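Local coordinates for protein glucose-6-phosphate 1-dehydrogenase (Kluyveromyces lactis, PDB 7E6I) that probably catalyses the NADP-dependent oxidation of glucose 6-phosphate to 6-phosphogluconolactone, the rate-limiting step that opens the oxidative pentose phosphate pathway, at residues Y91-K101 with D131-L140; D114-L122 with L140-V151. All blocks are in the same frame, centred on the assembly; numbering follows the deposited sequence.

Interaction 1 of 2, residues Y91-K101 with D131-L140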
loop_
_atom_site.group_PDB
_atom_site.type_symbol
_atom_site.label_atom_id
_atom_site.label_comp_id
_atom_site.label_asym_id
_atom_site.label_seq_id
_atom_site.Cartn_x
_atom_site.Cartn_y
_atom_site.Cartn_z
ATOM N N TYR A 91 9.502 5.542 -25.606
ATOM C CA TYR A 91 8.920 6.508 -24.677
ATOM C C TYR A 91 9.497 7.900 -24.887
ATOM O O TYR A 91 8.887 8.887 -24.458
ATOM C CB TYR A 91 9.148 6.078 -23.222
ATOM C CG TYR A 91 8.754 4.648 -22.905
ATOM C CD1 TYR A 91 7.435 4.224 -23.037
ATOM C CD2 TYR A 91 9.695 3.733 -22.458
ATOM C CE1 TYR A 91 7.069 2.914 -22.751
ATOM C CE2 TYR A 91 9.343 2.428 -22.163
ATOM C CZ TYR A 91 8.033 2.018 -22.317
ATOM O OH TYR A 91 7.686 0.715 -22.029
ATOM N N ASP A 92 10.631 7.978 -25.585
ATOM C CA ASP A 92 11.502 9.137 -25.714
ATOM C C ASP A 92 11.102 10.092 -26.833
ATOM O O ASP A 92 11.675 11.183 -26.922
ATOM C CB ASP A 92 12.928 8.642 -25.983
ATOM C CG ASP A 92 13.968 9.427 -25.241
ATOM O OD1 ASP A 92 14.532 8.892 -24.264
ATOM O OD2 ASP A 92 14.236 10.578 -25.646
ATOM N N SER A 93 10.164 9.709 -27.699
ATOM C CA SER A 93 9.994 10.399 -28.968
ATOM C C SER A 93 8.531 10.403 -29.380
ATOM O O SER A 93 7.791 9.452 -29.115
ATOM C CB SER A 93 10.848 9.748 -30.065
ATOM O OG SER A 93 11.203 10.689 -31.065
ATOM N N ASP A 94 8.146 11.463 -30.097
ATOM C CA ASP A 94 6.740 11.753 -30.351
ATOM C C ASP A 94 6.088 10.814 -31.360
ATOM O O ASP A 94 4.857 10.788 -31.439
ATOM C CB ASP A 94 6.575 13.190 -30.853
ATOM C CG ASP A 94 7.327 14.207 -30.007
ATOM O OD1 ASP A 94 7.276 14.136 -28.755
ATOM O OD2 ASP A 94 7.957 15.101 -30.602
ATOM N N GLU A 95 6.861 10.064 -32.150
ATOM C CA GLU A 95 6.238 9.280 -33.217
ATOM C C GLU A 95 5.368 8.173 -32.651
ATOM O O GLU A 95 4.314 7.859 -33.216
ATOM C CB GLU A 95 7.289 8.692 -34.166
ATOM C CG GLU A 95 8.353 7.832 -33.514
ATOM C CD GLU A 95 9.575 8.644 -33.142
ATOM O OE1 GLU A 95 10.563 8.051 -32.636
ATOM O OE2 GLU A 95 9.540 9.881 -33.361
ATOM N N GLY A 96 5.790 7.564 -31.544
ATOM C CA GLY A 96 4.964 6.544 -30.925
ATOM C C GLY A 96 3.643 7.098 -30.434
ATOM O O GLY A 96 2.589 6.488 -30.639
ATOM N N TYR A 97 3.679 8.277 -29.807
ATOM C CA TYR A 97 2.465 8.860 -29.240
ATOM C C TYR A 97 1.515 9.330 -30.332
ATOM O O TYR A 97 0.295 9.177 -30.206
ATOM C CB TYR A 97 2.837 9.996 -28.286
ATOM C CG TYR A 97 3.681 9.483 -27.141
ATOM C CD1 TYR A 97 5.046 9.270 -27.301
ATOM C CD2 TYR A 97 3.110 9.170 -25.914
ATOM C CE1 TYR A 97 5.824 8.778 -26.273
ATOM C CE2 TYR A 97 3.883 8.680 -24.870
ATOM C CZ TYR A 97 5.241 8.487 -25.056
ATOM O OH TYR A 97 6.014 8.001 -24.021
ATOM N N LEU A 98 2.054 9.876 -31.423
ATOM C CA LEU A 98 1.198 10.258 -32.538
ATOM C C LEU A 98 0.581 9.033 -33.194
ATOM O O LEU A 98 -0.600 9.045 -33.556
ATOM C CB LEU A 98 1.989 11.081 -33.547
ATOM C CG LEU A 98 2.489 12.390 -32.938
ATOM C CD1 LEU A 98 3.570 13.018 -33.795
ATOM C CD2 LEU A 98 1.324 13.347 -32.715
ATOM N N GLU A 99 1.353 7.955 -33.335
ATOM C CA GLU A 99 0.762 6.709 -33.814
ATOM C C GLU A 99 -0.318 6.210 -32.856
ATOM O O GLU A 99 -1.390 5.778 -33.292
ATOM C CB GLU A 99 1.851 5.651 -34.013
ATOM C CG GLU A 99 2.768 5.899 -35.216
ATOM C CD GLU A 99 4.089 5.128 -35.140
ATOM O OE1 GLU A 99 4.316 4.406 -34.135
ATOM O OE2 GLU A 99 4.906 5.246 -36.091
ATOM N N LEU A 100 -0.058 6.277 -31.543
ATOM C CA LEU A 100 -1.074 5.899 -30.562
ATOM C C LEU A 100 -2.279 6.831 -30.627
ATOM O O LEU A 100 -3.426 6.372 -30.597
ATOM C CB LEU A 100 -0.466 5.886 -29.156
ATOM C CG LEU A 100 -1.303 5.415 -27.957
ATOM C CD1 LEU A 100 -1.644 3.928 -28.008
ATOM C CD2 LEU A 100 -0.578 5.745 -26.665
ATOM N N LYS A 101 -2.038 8.142 -30.736
ATOM C CA LYS A 101 -3.131 9.096 -30.901
ATOM C C LYS A 101 -4.031 8.726 -32.070
ATOM O O LYS A 101 -5.231 9.011 -32.041
ATOM C CB LYS A 101 -2.560 10.507 -31.079
ATOM C CG LYS A 101 -3.558 11.620 -31.424
ATOM C CD LYS A 101 -2.874 12.977 -31.223
ATOM C CE LYS A 101 -3.369 14.065 -32.157
ATOM N NZ LYS A 101 -4.851 14.073 -32.326
ATOM N N ASP A 131 9.227 11.419 -18.709
ATOM C CA ASP A 131 9.262 11.438 -20.159
ATOM C C ASP A 131 7.889 11.118 -20.724
ATOM O O ASP A 131 7.349 11.890 -21.523
ATOM C CB ASP A 131 10.328 10.471 -20.683
ATOM C CG ASP A 131 11.737 10.901 -20.304
ATOM O OD1 ASP A 131 11.876 12.032 -19.790
ATOM O OD2 ASP A 131 12.704 10.123 -20.510
ATOM N N VAL A 132 7.284 10.009 -20.288
ATOM C CA VAL A 132 5.985 9.618 -20.837
ATOM C C VAL A 132 4.926 10.666 -20.527
ATOM O O VAL A 132 4.076 10.980 -21.370
ATOM C CB VAL A 132 5.567 8.235 -20.316
ATOM C CG1 VAL A 132 4.200 7.848 -20.899
ATOM C CG2 VAL A 132 6.633 7.207 -20.655
ATOM N N CYS A 133 4.949 11.220 -19.317
ATOM C CA CYS A 133 3.961 12.236 -18.969
ATOM C C CYS A 133 4.098 13.461 -19.865
ATOM O O CYS A 133 3.101 13.967 -20.392
ATOM C CB CYS A 133 4.084 12.609 -17.492
ATOM S SG CYS A 133 3.327 11.361 -16.396
ATOM N N SER A 134 5.333 13.943 -20.059
ATOM C CA SER A 134 5.584 14.986 -21.049
ATOM C C SER A 134 4.974 14.624 -22.393
ATOM O O SER A 134 4.192 15.395 -22.965
ATOM C CB SER A 134 7.087 15.224 -21.215
ATOM O OG SER A 134 7.664 15.665 -20.005
ATOM N N LYS A 135 5.307 13.442 -22.905
ATOM C CA LYS A 135 4.850 13.062 -24.235
ATOM C C LYS A 135 3.327 13.011 -24.315
ATOM O O LYS A 135 2.728 13.534 -25.260
ATOM C CB LYS A 135 5.464 11.725 -24.623
ATOM C CG LYS A 135 6.967 11.766 -24.796
ATOM C CD LYS A 135 7.355 12.550 -26.026
ATOM C CE LYS A 135 8.747 13.135 -25.866
ATOM N NZ LYS A 135 8.879 14.461 -26.520
ATOM N N LEU A 136 2.677 12.379 -23.330
ATOM C CA LEU A 136 1.216 12.367 -23.304
ATOM C C LEU A 136 0.648 13.780 -23.298
ATOM O O LEU A 136 -0.346 14.065 -23.977
ATOM C CB LEU A 136 0.712 11.603 -22.083
ATOM C CG LEU A 136 0.887 10.094 -22.050
ATOM C CD1 LEU A 136 0.528 9.590 -20.649
ATOM C CD2 LEU A 136 0.029 9.445 -23.113
ATOM N N LYS A 137 1.265 14.677 -22.534
ATOM C CA LYS A 137 0.778 16.049 -22.466
ATOM C C LYS A 137 1.071 16.820 -23.752
ATOM O O LYS A 137 0.256 17.646 -24.170
ATOM C CB LYS A 137 1.390 16.743 -21.248
ATOM C CG LYS A 137 0.824 18.109 -20.937
ATOM C CD LYS A 137 -0.684 18.091 -20.657
ATOM C CE LYS A 137 -1.140 19.447 -20.109
ATOM N NZ LYS A 137 -2.573 19.450 -19.693
ATOM N N GLU A 138 2.219 16.573 -24.391
ATOM C CA GLU A 138 2.548 17.267 -25.636
ATOM C C GLU A 138 1.754 16.739 -26.826
ATOM O O GLU A 138 1.444 17.508 -27.741
ATOM C CB GLU A 138 4.050 17.158 -25.951
ATOM C CG GLU A 138 5.023 17.576 -24.818
ATOM C CD GLU A 138 6.424 16.906 -24.913
ATOM O OE1 GLU A 138 7.455 17.602 -24.733
ATOM O OE2 GLU A 138 6.502 15.679 -25.159
ATOM N N ASN A 139 1.416 15.447 -26.838
ATOM C CA ASN A 139 0.898 14.798 -28.036
ATOM C C ASN A 139 -0.503 14.223 -27.896
ATOM O O ASN A 139 -1.247 14.238 -28.875
ATOM C CB ASN A 139 1.840 13.665 -28.474
ATOM C CG ASN A 139 3.223 14.167 -28.851
ATOM O OD1 ASN A 139 3.465 14.567 -29.989
ATOM N ND2 ASN A 139 4.140 14.154 -27.891
ATOM N N LEU A 140 -0.887 13.723 -26.725
ATOM C CA LEU A 140 -2.101 12.921 -26.577
ATOM C C LEU A 140 -2.977 13.449 -25.448
ATOM O O LEU A 140 -3.428 12.699 -24.583
ATOM C CB LEU A 140 -1.731 11.468 -26.318
ATOM C CG LEU A 140 -2.546 10.331 -26.930
ATOM C CD1 LEU A 140 -1.835 9.020 -26.633
ATOM C CD2 LEU A 140 -3.981 10.299 -26.431
#
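One face of the Tyr97 ring is taken by Lys135, whose CB stands over its centre, 3.3 Å from the ring centroid, a CH-pi contact; Val132 CG1 lies at the edge near the ring plane, and Ser93 O meets the edge in plane. This is helix-on-helix packing on one side of the Rossmann-type sheet: the segments 94-101 and 131-139 of two helices cross at -51°, their axes 9.7 Å apart at closest approach. Tyr97 acts as a knob in the hole formed by Val132, Lys135, Leu136 and Asn139. Its OH donates to Tyr91 O, which ties the loop before the helix to the same ring. Beyond the ring, the Lys135 chain bends at chi2 (-70°), passes Tyr91 O and brings NZ to a salt bridge with Asp94 OD1 at 2.8 Å. Glu138 OE2 takes the same ammonium, so one lysine probably offsets two carboxylates. At the far end Leu100 CD2 packs on Leu140 CD1 at 3.5 Å. The Asn139 amide is fixed by two bonds from ND2, one in its plane to Lys135 O and one to Asp94 OD1 at 3.3 Å. In that second bond ND2 meets Asp94 OD1 from above the carboxylate plane, 52° out of it, on the face opposite Lys135 NZ.

Interaction 2 of 2, residues D114-L122 with L140-V151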
loop_
_atom_site.group_PDB
_atom_site.type_symbol
_atom_site.label_atom_id
_atom_site.label_comp_id
_atom_site.label_asym_id
_atom_site.label_seq_id
_atom_site.Cartn_x
_atom_site.Cartn_y
_atom_site.Cartn_z
ATOM N N ASP A 114 -18.226 11.591 -28.109
ATOM C CA ASP A 114 -18.133 13.041 -27.997
ATOM C C ASP A 114 -17.160 13.484 -26.916
ATOM O O ASP A 114 -16.712 14.638 -26.932
ATOM C CB ASP A 114 -19.509 13.641 -27.688
ATOM C CG ASP A 114 -20.320 13.908 -28.932
ATOM O OD1 ASP A 114 -19.787 14.574 -29.848
ATOM O OD2 ASP A 114 -21.486 13.457 -28.994
ATOM N N GLU A 115 -16.844 12.600 -25.974
ATOM C CA GLU A 115 -15.958 12.906 -24.853
ATOM C C GLU A 115 -15.037 11.712 -24.655
ATOM O O GLU A 115 -15.431 10.710 -24.035
ATOM C CB GLU A 115 -16.750 13.193 -23.582
ATOM C CG GLU A 115 -15.907 13.531 -22.383
ATOM C CD GLU A 115 -16.765 13.794 -21.160
ATOM O OE1 GLU A 115 -17.411 12.841 -20.661
ATOM O OE2 GLU A 115 -16.816 14.961 -20.714
ATOM N N PRO A 116 -13.820 11.768 -25.180
ATOM C CA PRO A 116 -12.866 10.681 -24.932
ATOM C C PRO A 116 -12.663 10.449 -23.435
ATOM O O PRO A 116 -12.502 11.393 -22.655
ATOM C CB PRO A 116 -11.581 11.176 -25.609
ATOM C CG PRO A 116 -12.009 12.265 -26.539
ATOM C CD PRO A 116 -13.244 12.872 -25.966
ATOM N N HIS A 117 -12.702 9.179 -23.035
ATOM C CA HIS A 117 -12.392 8.754 -21.671
ATOM C C HIS A 117 -11.161 7.856 -21.740
ATOM O O HIS A 117 -11.247 6.721 -22.224
ATOM C CB HIS A 117 -13.555 7.997 -21.038
ATOM C CG HIS A 117 -14.760 8.836 -20.751
ATOM N ND1 HIS A 117 -15.991 8.286 -20.464
ATOM C CD2 HIS A 117 -14.929 10.180 -20.714
ATOM C CE1 HIS A 117 -16.866 9.255 -20.253
ATOM N NE2 HIS A 117 -16.247 10.414 -20.402
ATOM N N ARG A 118 -10.023 8.346 -21.253
ATOM C CA ARG A 118 -8.747 7.655 -21.430
ATOM C C ARG A 118 -8.030 7.469 -20.099
ATOM O O ARG A 118 -7.803 8.438 -19.362
ATOM C CB ARG A 118 -7.843 8.424 -22.408
ATOM C CG ARG A 118 -8.520 8.715 -23.737
ATOM C CD ARG A 118 -7.650 9.527 -24.653
ATOM N NE ARG A 118 -8.316 9.797 -25.924
ATOM C CZ ARG A 118 -8.095 10.877 -26.661
ATOM N NH1 ARG A 118 -7.224 11.794 -26.255
ATOM N NH2 ARG A 118 -8.736 11.039 -27.804
ATOM N N LEU A 119 -7.670 6.221 -19.801
ATOM C CA LEU A 119 -6.857 5.886 -18.642
ATOM C C LEU A 119 -5.480 5.450 -19.135
ATOM O O LEU A 119 -5.373 4.592 -20.017
ATOM C CB LEU A 119 -7.515 4.782 -17.801
ATOM C CG LEU A 119 -6.828 4.344 -16.492
ATOM C CD1 LEU A 119 -6.827 5.490 -15.490
ATOM C CD2 LEU A 119 -7.479 3.093 -15.868
ATOM N N PHE A 120 -4.435 6.065 -18.592
ATOM C CA PHE A 120 -3.053 5.683 -18.867
ATOM C C PHE A 120 -2.458 5.073 -17.606
ATOM O O PHE A 120 -2.240 5.779 -16.616
ATOM C CB PHE A 120 -2.241 6.894 -19.318
ATOM C CG PHE A 120 -2.739 7.510 -20.584
ATOM C CD1 PHE A 120 -2.429 6.949 -21.815
ATOM C CD2 PHE A 120 -3.541 8.638 -20.546
ATOM C CE1 PHE A 120 -2.897 7.514 -22.989
ATOM C CE2 PHE A 120 -4.014 9.209 -21.718
ATOM C CZ PHE A 120 -3.697 8.645 -22.940
ATOM N N TYR A 121 -2.200 3.768 -17.639
ATOM C CA TYR A 121 -1.519 3.089 -16.539
ATOM C C TYR A 121 -0.025 3.037 -16.843
ATOM O O TYR A 121 0.388 2.415 -17.826
ATOM C CB TYR A 121 -2.078 1.677 -16.332
ATOM C CG TYR A 121 -1.718 1.086 -14.990
ATOM C CD1 TYR A 121 -0.382 0.860 -14.637
ATOM C CD2 TYR A 121 -2.708 0.773 -14.061
ATOM C CE1 TYR A 121 -0.046 0.337 -13.403
ATOM C CE2 TYR A 121 -2.381 0.249 -12.819
ATOM C CZ TYR A 121 -1.057 0.029 -12.491
ATOM O OH TYR A 121 -0.738 -0.494 -11.252
ATOM N N LEU A 122 0.787 3.657 -15.984
ATOM C CA LEU A 122 2.221 3.812 -16.255
ATOM C C LEU A 122 3.026 2.795 -15.443
ATOM O O LEU A 122 3.602 3.101 -14.399
ATOM C CB LEU A 122 2.664 5.243 -15.954
ATOM C CG LEU A 122 2.541 6.314 -17.037
ATOM C CD1 LEU A 122 1.184 6.299 -17.698
ATOM C CD2 LEU A 122 2.820 7.674 -16.436
ATOM N N LEU A 140 -0.887 13.723 -26.725
ATOM C CA LEU A 140 -2.101 12.921 -26.577
ATOM C C LEU A 140 -2.977 13.449 -25.448
ATOM O O LEU A 140 -3.428 12.699 -24.583
ATOM C CB LEU A 140 -1.731 11.468 -26.318
ATOM C CG LEU A 140 -2.546 10.331 -26.930
ATOM C CD1 LEU A 140 -1.835 9.020 -26.633
ATOM C CD2 LEU A 140 -3.981 10.299 -26.431
ATOM N N TYR A 141 -3.244 14.752 -25.439
ATOM C CA TYR A 141 -4.083 15.378 -24.423
ATOM C C TYR A 141 -5.201 16.150 -25.116
ATOM O O TYR A 141 -4.926 17.031 -25.938
ATOM C CB TYR A 141 -3.242 16.305 -23.541
ATOM C CG TYR A 141 -3.961 16.843 -22.328
ATOM C CD1 TYR A 141 -4.695 18.023 -22.399
ATOM C CD2 TYR A 141 -3.905 16.168 -21.112
ATOM C CE1 TYR A 141 -5.352 18.515 -21.297
ATOM C CE2 TYR A 141 -4.559 16.654 -19.996
ATOM C CZ TYR A 141 -5.276 17.824 -20.096
ATOM O OH TYR A 141 -5.923 18.299 -18.992
ATOM N N THR A 142 -6.455 15.833 -24.794
ATOM C CA THR A 142 -7.596 16.553 -25.356
ATOM C C THR A 142 -8.294 17.360 -24.266
ATOM O O THR A 142 -8.764 16.795 -23.275
ATOM C CB THR A 142 -8.587 15.606 -26.040
ATOM O OG1 THR A 142 -9.775 16.331 -26.384
ATOM C CG2 THR A 142 -8.950 14.437 -25.147
ATOM N N GLU A 143 -8.374 18.680 -24.463
ATOM C CA GLU A 143 -9.104 19.547 -23.545
ATOM C C GLU A 143 -10.609 19.315 -23.587
ATOM O O GLU A 143 -11.337 19.911 -22.788
ATOM C CB GLU A 143 -8.791 21.014 -23.848
ATOM C CG GLU A 143 -7.678 21.617 -22.980
ATOM C CD GLU A 143 -7.442 23.109 -23.249
ATOM O OE1 GLU A 143 -6.365 23.626 -22.871
ATOM O OE2 GLU A 143 -8.331 23.765 -23.838
ATOM N N SER A 144 -11.085 18.451 -24.481
ATOM C CA SER A 144 -12.500 18.139 -24.617
ATOM C C SER A 144 -12.818 16.689 -24.266
ATOM O O SER A 144 -13.903 16.197 -24.597
ATOM C CB SER A 144 -12.962 18.448 -26.037
ATOM O OG SER A 144 -12.822 17.285 -26.834
ATOM N N GLY A 145 -11.890 15.984 -23.638
ATOM C CA GLY A 145 -12.179 14.696 -23.045
ATOM C C GLY A 145 -11.639 14.711 -21.633
ATOM O O GLY A 145 -11.216 15.765 -21.150
ATOM N N ILE A 146 -11.635 13.571 -20.956
ATOM C CA ILE A 146 -10.995 13.470 -19.651
ATOM C C ILE A 146 -9.977 12.332 -19.696
ATOM O O ILE A 146 -10.278 11.236 -20.186
ATOM C CB ILE A 146 -12.034 13.290 -18.520
ATOM C CG1 ILE A 146 -11.434 12.566 -17.311
ATOM C CG2 ILE A 146 -13.317 12.639 -19.028
ATOM C CD1 ILE A 146 -10.566 13.481 -16.419
ATOM N N GLN A 147 -8.762 12.612 -19.231
ATOM C CA GLN A 147 -7.696 11.621 -19.152
ATOM C C GLN A 147 -7.198 11.510 -17.716
ATOM O O GLN A 147 -7.116 12.509 -16.992
ATOM C CB GLN A 147 -6.514 11.968 -20.076
ATOM C CG GLN A 147 -6.120 13.423 -20.027
ATOM C CD GLN A 147 -6.726 14.207 -21.190
ATOM O OE1 GLN A 147 -6.652 13.778 -22.340
ATOM N NE2 GLN A 147 -7.352 15.345 -20.886
ATOM N N ARG A 148 -6.863 10.289 -17.315
ATOM C CA ARG A 148 -6.348 9.996 -15.989
ATOM C C ARG A 148 -5.102 9.136 -16.130
ATOM O O ARG A 148 -5.074 8.204 -16.939
ATOM C CB ARG A 148 -7.400 9.271 -15.141
ATOM C CG ARG A 148 -8.598 10.130 -14.780
ATOM C CD ARG A 148 -9.731 9.310 -14.172
ATOM N NE ARG A 148 -10.930 10.123 -13.989
ATOM C CZ ARG A 148 -12.172 9.647 -14.001
ATOM N NH1 ARG A 148 -12.397 8.349 -14.185
ATOM N NH2 ARG A 148 -13.191 10.480 -13.828
ATOM N N VAL A 149 -4.062 9.438 -15.362
ATOM C CA VAL A 149 -2.854 8.626 -15.405
ATOM C C VAL A 149 -2.596 8.042 -14.019
ATOM O O VAL A 149 -2.699 8.742 -13.007
ATOM C CB VAL A 149 -1.639 9.407 -15.951
ATOM C CG1 VAL A 149 -1.913 10.907 -16.033
ATOM C CG2 VAL A 149 -0.373 9.097 -15.157
ATOM N N ILE A 150 -2.301 6.746 -13.985
ATOM C CA ILE A 150 -1.938 6.031 -12.774
ATOM C C ILE A 150 -0.426 5.872 -12.746
ATOM O O ILE A 150 0.174 5.399 -13.719
ATOM C CB ILE A 150 -2.623 4.657 -12.717
ATOM C CG1 ILE A 150 -4.132 4.806 -12.578
ATOM C CG2 ILE A 150 -2.073 3.842 -11.572
ATOM C CD1 ILE A 150 -4.875 3.554 -12.971
ATOM N N VAL A 151 0.190 6.268 -11.634
ATOM C CA VAL A 151 1.573 5.930 -11.344
ATOM C C VAL A 151 1.629 5.307 -9.961
ATOM O O VAL A 151 0.786 5.563 -9.096
ATOM C CB VAL A 151 2.531 7.138 -11.431
ATOM C CG1 VAL A 151 3.005 7.321 -12.865
ATOM C CG2 VAL A 151 1.869 8.395 -10.908
#
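Leu140 reaches strand 117-122 with both methyl branches: CD2 lies at the edge of the Phe120 ring, 3.9 Å from CZ, and also meets Arg118 NH1. The chain then passes through a turn into the second strand of a right-handed beta-alpha-beta crossover, in which 146-151 runs parallel to 117-122 at 16° in the Rossmann-type sheet. Thr142 follows, its CG2 3.3 Å from Arg118 NH1 and also against Pro116 CG. With OG1 anti to the backbone N (chi1 171°), Thr142 turns its hydroxyl to Ser144 N in an ST turn and its methyl to the arginine, whose NH2 is salt-bridged to Glu108. A glycine here, lacking both the methyl against Arg118 NH1 and the acceptor for Ser144 N, would probably open a gap beside the arginine and free the 142-145 turn to move. Gly145 brings its CA to Pro116 O, and the next residue starts the strand pairing with Ile146 N donating to that same oxygen. Ile146 CG2 also meets His117 CD2 at 3.4 Å. Gln147 folds back on Thr142, OE1 accepting from Thr142 N and NE2 donating to Thr142 O, while its CB lies at the Phe120 ring edge. Arg148 joins the pairing through N to Arg118 O and through O to Phe120 N, the latter at 2.8 Å and 174°. Val149 CG2 packs on Leu122 CD2. Ile150 turns to the face of Leu119 and Tyr121, where CD1 lies 3.7 Å from Leu119 CD1 and CG2 sits over the Tyr121 ring, 4.0 Å from its centroid. Val151 CG1 closes the walk, 3.6 Å from Leu122 CD2.

How the interactions relate
The two contacts lie about 13 Å apart, centre to centre, both inside the Rossmann-type nucleotide-binding part of the chain. Along the chain the partners interleave: helix 94-110, strand 117-122, helix 126-139, strand 146-152. Interaction 1 therefore pairs successive helices on one side of the parallel sheet, and interaction 2 pairs the neighbouring strands that the second helix connects. Leu140 belongs to both, at the exit of that helix. Direct packing adds to the join: Leu136 CD2 lies 3.5 Å from Phe120 CE1, and Cys133 SG 3.7 Å from Leu122 CD2. Helix layer and sheet thus form one continuous framework in the domain expected, by similarity, to bind NADP.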